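Local coordinates for protein-L-isoaspartate O-methyltransferase beta-aspartate methyltransferase (Plasmodium falciparum, PDB 2PBF) that probably repairs damaged proteins by methylating the carboxyl group of L-isoaspartyl residues, with S-adenosyl-L-methionine as methyl donor, at residues Glu9-His12 against Lys13-Leu16; Lys101-Val104 against Leu105-Lys108. All blocks are in the same frame, centred on the assembly; numbering follows the deposited sequence.

Contact 1: Glu9-His12 against Lys13-Leu16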
loop_
_atom_site.group_PDB
_atom_site.type_symbol
_atom_site.label_atom_id
_atom_site.label_comp_id
_atom_site.label_asym_id
_atom_site.label_seq_id
_atom_site.Cartn_x
_atom_site.Cartn_y
_atom_site.Cartn_z
ATOM N N GLU A 9 5.088 -24.586 -12.880
ATOM C CA GLU A 9 6.285 -24.427 -11.984
ATOM C C GLU A 9 6.460 -23.045 -11.307
ATOM O O GLU A 9 7.433 -22.850 -10.550
ATOM C CB GLU A 9 7.574 -24.787 -12.735
ATOM C CG GLU A 9 7.714 -26.272 -13.119
ATOM C CD GLU A 9 9.125 -26.569 -13.616
ATOM O OE1 GLU A 9 9.458 -26.194 -14.774
ATOM O OE2 GLU A 9 9.912 -27.153 -12.841
ATOM N N ASN A 10 5.522 -22.114 -11.560
ATOM C CA ASN A 10 5.547 -20.748 -10.972
ATOM C C ASN A 10 5.507 -20.685 -9.446
ATOM O O ASN A 10 4.620 -21.235 -8.803
ATOM C CB ASN A 10 4.407 -19.857 -11.499
ATOM C CG ASN A 10 4.658 -19.327 -12.903
ATOM O OD1 ASN A 10 5.604 -19.730 -13.582
ATOM N ND2 ASN A 10 3.796 -18.434 -13.348
ATOM N N ASN A 11 6.452 -19.945 -8.888
ATOM C CA ASN A 11 6.566 -19.810 -7.451
ATOM C C ASN A 11 6.868 -18.364 -7.079
ATOM O O ASN A 11 7.352 -17.574 -7.906
ATOM C CB ASN A 11 7.651 -20.761 -6.947
ATOM C CG ASN A 11 9.024 -20.314 -7.340
ATOM O OD1 ASN A 11 9.613 -19.469 -6.675
ATOM N ND2 ASN A 11 9.542 -20.850 -8.447
ATOM N N HIS A 12 6.611 -18.013 -5.828
ATOM C CA HIS A 12 6.806 -16.627 -5.397
ATOM C C HIS A 12 8.226 -16.090 -5.531
ATOM O O HIS A 12 8.442 -14.951 -5.952
ATOM C CB HIS A 12 6.331 -16.434 -3.968
ATOM C CG HIS A 12 6.386 -15.017 -3.518
ATOM N ND1 HIS A 12 5.550 -14.046 -4.031
ATOM C CD2 HIS A 12 7.180 -14.396 -2.612
ATOM C CE1 HIS A 12 5.815 -12.892 -3.449
ATOM N NE2 HIS A 12 6.802 -13.078 -2.587
ATOM N N LYS A 13 9.199 -16.905 -5.155
ATOM C CA LYS A 13 10.585 -16.466 -5.143
ATOM C C LYS A 13 11.135 -16.235 -6.571
ATOM O O LYS A 13 11.919 -15.315 -6.820
ATOM C CB LYS A 13 11.426 -17.497 -4.368
ATOM C CG LYS A 13 12.914 -17.215 -4.375
ATOM C CD LYS A 13 13.690 -18.204 -3.520
ATOM C CE LYS A 13 15.178 -17.813 -3.491
ATOM N NZ LYS A 13 15.792 -17.642 -4.879
ATOM N N SER A 14 10.725 -17.096 -7.502
ATOM C CA SER A 14 11.113 -16.965 -8.882
ATOM C C SER A 14 10.468 -15.738 -9.525
ATOM O O SER A 14 11.077 -15.078 -10.365
ATOM C CB SER A 14 10.789 -18.242 -9.645
ATOM O OG SER A 14 11.654 -19.313 -9.270
ATOM N N LEU A 15 9.257 -15.403 -9.097
ATOM C CA LEU A 15 8.646 -14.128 -9.497
ATOM C C LEU A 15 9.541 -12.949 -9.123
ATOM O O LEU A 15 9.778 -12.068 -9.928
ATOM C CB LEU A 15 7.237 -13.968 -8.874
ATOM C CG LEU A 15 6.566 -12.580 -8.974
ATOM C CD1 LEU A 15 6.485 -12.024 -10.429
ATOM C CD2 LEU A 15 5.215 -12.636 -8.330
ATOM N N LEU A 16 10.043 -12.957 -7.895
ATOM C CA LEU A 16 10.842 -11.865 -7.361
ATOM C C LEU A 16 12.206 -11.740 -8.037
ATOM O O LEU A 16 12.703 -10.635 -8.294
ATOM C CB LEU A 16 10.975 -12.020 -5.834
ATOM C CG LEU A 16 9.678 -11.892 -5.008
ATOM C CD1 LEU A 16 10.044 -11.807 -3.544
ATOM C CD2 LEU A 16 8.861 -10.663 -5.382
#

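Contact 2: Lys101-Val104 against Leu105-Lys108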
loop_
_atom_site.group_PDB
_atom_site.type_symbol
_atom_site.label_atom_id
_atom_site.label_comp_id
_atom_site.label_asym_id
_atom_site.label_seq_id
_atom_site.Cartn_x
_atom_site.Cartn_y
_atom_site.Cartn_z
ATOM N N LYS A 101 7.936 -4.899 7.009
ATOM C CA LYS A 101 9.080 -4.007 6.959
ATOM C C LYS A 101 9.235 -3.200 8.248
ATOM O O LYS A 101 10.353 -2.846 8.669
ATOM C CB LYS A 101 8.932 -3.054 5.773
ATOM C CG LYS A 101 10.216 -2.861 5.032
ATOM C CD LYS A 101 10.952 -1.692 5.553
ATOM C CE LYS A 101 12.418 -1.770 5.260
ATOM N NZ LYS A 101 13.055 -0.562 5.905
ATOM N N MET A 102 8.100 -2.884 8.856
ATOM C CA MET A 102 8.075 -2.052 10.046
ATOM C C MET A 102 8.028 -2.873 11.345
ATOM O O MET A 102 7.980 -2.318 12.438
ATOM C CB MET A 102 6.886 -1.083 9.954
ATOM C CG MET A 102 7.041 -0.014 8.864
ATOM S SD MET A 102 5.490 0.806 8.464
ATOM C CE MET A 102 5.448 2.007 9.765
ATOM N N ASN A 103 7.982 -4.195 11.216
ATOM C CA ASN A 103 7.990 -5.090 12.352
ATOM C C ASN A 103 6.947 -4.754 13.394
ATOM O O ASN A 103 7.262 -4.642 14.582
ATOM C CB ASN A 103 9.388 -5.135 12.995
ATOM C CG ASN A 103 9.649 -6.431 13.780
ATOM O OD1 ASN A 103 8.765 -7.299 13.962
ATOM N ND2 ASN A 103 10.873 -6.559 14.255
ATOM N N VAL A 104 5.701 -4.573 12.957
ATOM C CA VAL A 104 4.588 -4.319 13.875
ATOM C C VAL A 104 4.456 -5.406 14.935
ATOM O O VAL A 104 3.907 -5.161 16.017
ATOM C CB VAL A 104 3.228 -4.132 13.149
ATOM C CG1 VAL A 104 3.253 -2.879 12.283
ATOM C CG2 VAL A 104 2.898 -5.348 12.328
ATOM N N LEU A 105 4.964 -6.599 14.641
ATOM C CA LEU A 105 4.845 -7.733 15.581
ATOM C C LEU A 105 5.743 -7.591 16.823
ATOM O O LEU A 105 5.309 -7.901 17.938
ATOM C CB LEU A 105 5.108 -9.072 14.868
ATOM C CG LEU A 105 4.017 -9.639 13.945
ATOM C CD1 LEU A 105 4.561 -10.888 13.215
ATOM C CD2 LEU A 105 2.750 -9.971 14.711
ATOM N N GLU A 106 6.969 -7.105 16.628
ATOM C CA GLU A 106 7.928 -6.891 17.723
ATOM C C GLU A 106 7.970 -5.434 18.215
ATOM O O GLU A 106 8.201 -5.186 19.407
ATOM C CB GLU A 106 9.342 -7.352 17.334
ATOM C CG GLU A 106 9.541 -8.861 17.271
ATOM C CD GLU A 106 10.922 -9.287 16.708
ATOM O OE1 GLU A 106 11.819 -8.423 16.467
ATOM O OE2 GLU A 106 11.102 -10.509 16.487
ATOM N N ASN A 107 7.724 -4.485 17.315
ATOM C CA ASN A 107 7.806 -3.064 17.639
ATOM C C ASN A 107 6.420 -2.445 17.883
ATOM O O ASN A 107 5.618 -2.253 16.953
ATOM C CB ASN A 107 8.591 -2.333 16.554
ATOM C CG ASN A 107 9.072 -0.953 16.976
ATOM O OD1 ASN A 107 8.380 -0.216 17.653
ATOM N ND2 ASN A 107 10.276 -0.601 16.552
ATOM N N LYS A 108 6.148 -2.104 19.142
ATOM C CA LYS A 108 4.819 -1.608 19.546
ATOM C C LYS A 108 4.579 -0.180 19.113
ATOM O O LYS A 108 3.441 0.286 19.117
ATOM C CB LYS A 108 4.632 -1.727 21.073
ATOM C CG LYS A 108 4.647 -3.167 21.579
ATOM C CD LYS A 108 4.689 -3.236 23.107
ATOM C CE LYS A 108 5.162 -4.624 23.562
ATOM N NZ LYS A 108 6.625 -4.755 23.205
#

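Contact 1: Glu9-His12 against Lys13-Leu16
Asn11 and Ser14 grip each other through two hydrogen bonds at the start of helix 12-21. The amide oxygen OD1 of Asn11 accepts the backbone N-H of Ser14 at 2.7 Å, with the donor standing above the carbonyl plane. In return, Asn11 ND2 gives a hydrogen to Ser14 OG, also at 2.7 Å, so both ends of the amide are used and its rotation is fixed. The side chain can curl over the helix end because CG sits between the backbone N and the carbonyl carbon (chi1 71°). Asparagine suits this place, since its short amide can reach a first-turn N-H for which the helix supplies no carbonyl a turn earlier.

The packed side is built by His12 and Leu16. CG of Leu16 lies over one face of the imidazole, 4.3 Å from its centroid, in a CH-pi contact, and Leu16 CD1 comes to 3.6 Å from His12 NE2. That nitrogen is hydrogen-bonded to Met34 O, so the buried ring has both a polar partner and an apolar cover. Tyr31, Met34 and Leu35 of helix 28-35 close round Leu16. By contrast, Lys13 and Ser14 are exposed, although the lysine chain still touches Tyr31. Backbone bonds from Leu15 N to Asn11 O and from Leu16 N to His12 O continue the first turn, making this a classic asparagine N-cap of an amphipathic helix.

Contact 2: Lys101-Val104 against Leu105-Lys108
Asn103 and Glu106 lay their side chains across each other at an angle, the amide and carboxylate planes being turned 50° apart. Asn103 ND2 donates to Glu106 OE1 at 3.0 Å. The acceptor lies in the plane of the amide, whereas the donor reaches the carboxylate from above its plane. The other end of the same amide works in the opposite sense: Asn103 OD1 receives Glu106 N at 3.2 Å, the N-H standing 62° out of the carbonyl plane. One residue thus holds both the backbone and the side-chain end of Glu106, and the glutamate CB packs against the amide, 3.4 Å from Asn103 OD1. A chi1 of -156° places CG of Asn103 roughly trans to N and swings the amide to the side where Glu106 lies. The glutamate chain is extended beyond CG, which brings its carboxylate up to ND2 at the exposed surface.

Beneath the side chains, Asn103 O takes Asn107 N at 2.8 Å, in a bond almost in line with the carbonyl, and a weak second bond from Glu106 N. These draw the chain into one helix-like turn, closed by an i to i+4 bond, without a regular helix. CB of Asn107 rests 3.3 Å from Asn103 O, and its amide oxygen is hydrogen-bonded to Asn109 N, carrying the polar network onward.

Asn103 has a positive phi, a conformation that asparagine tolerates better than most residues, and it ends helix 93-101 in a Schellman motif. The turn then leads into strand 111-116. Met102 and Val104 turn inward onto Val112 of that strand, and Val104 O is hydrogen-bonded to Asn141 ND2, just ahead of the neighbouring parallel strand 142-146.

Overall arrangement
Contacts 1 and 2 mark opposite kinds of helix boundary, the first opening helix 12-21 and the second following the end of helix 93-101. They share no element, and their centres lie 26 Å apart. Both are partly buried and neither is in the core, contact 1 lying farther from the chain centre (about 21 Å against 16 Å, centre to centre). An asparagine amide directs each polar side, but contact 1 satisfies an N-H at a helix start, while contact 2 braces a loop with an added carboxylate. The apolar face of 9-16 packs on another helix in the N-terminal region, whereas that of 101-108, Met102 and Val104, packs on strand 111-116 of the mixed, Rossmann-like methyltransferase sheet.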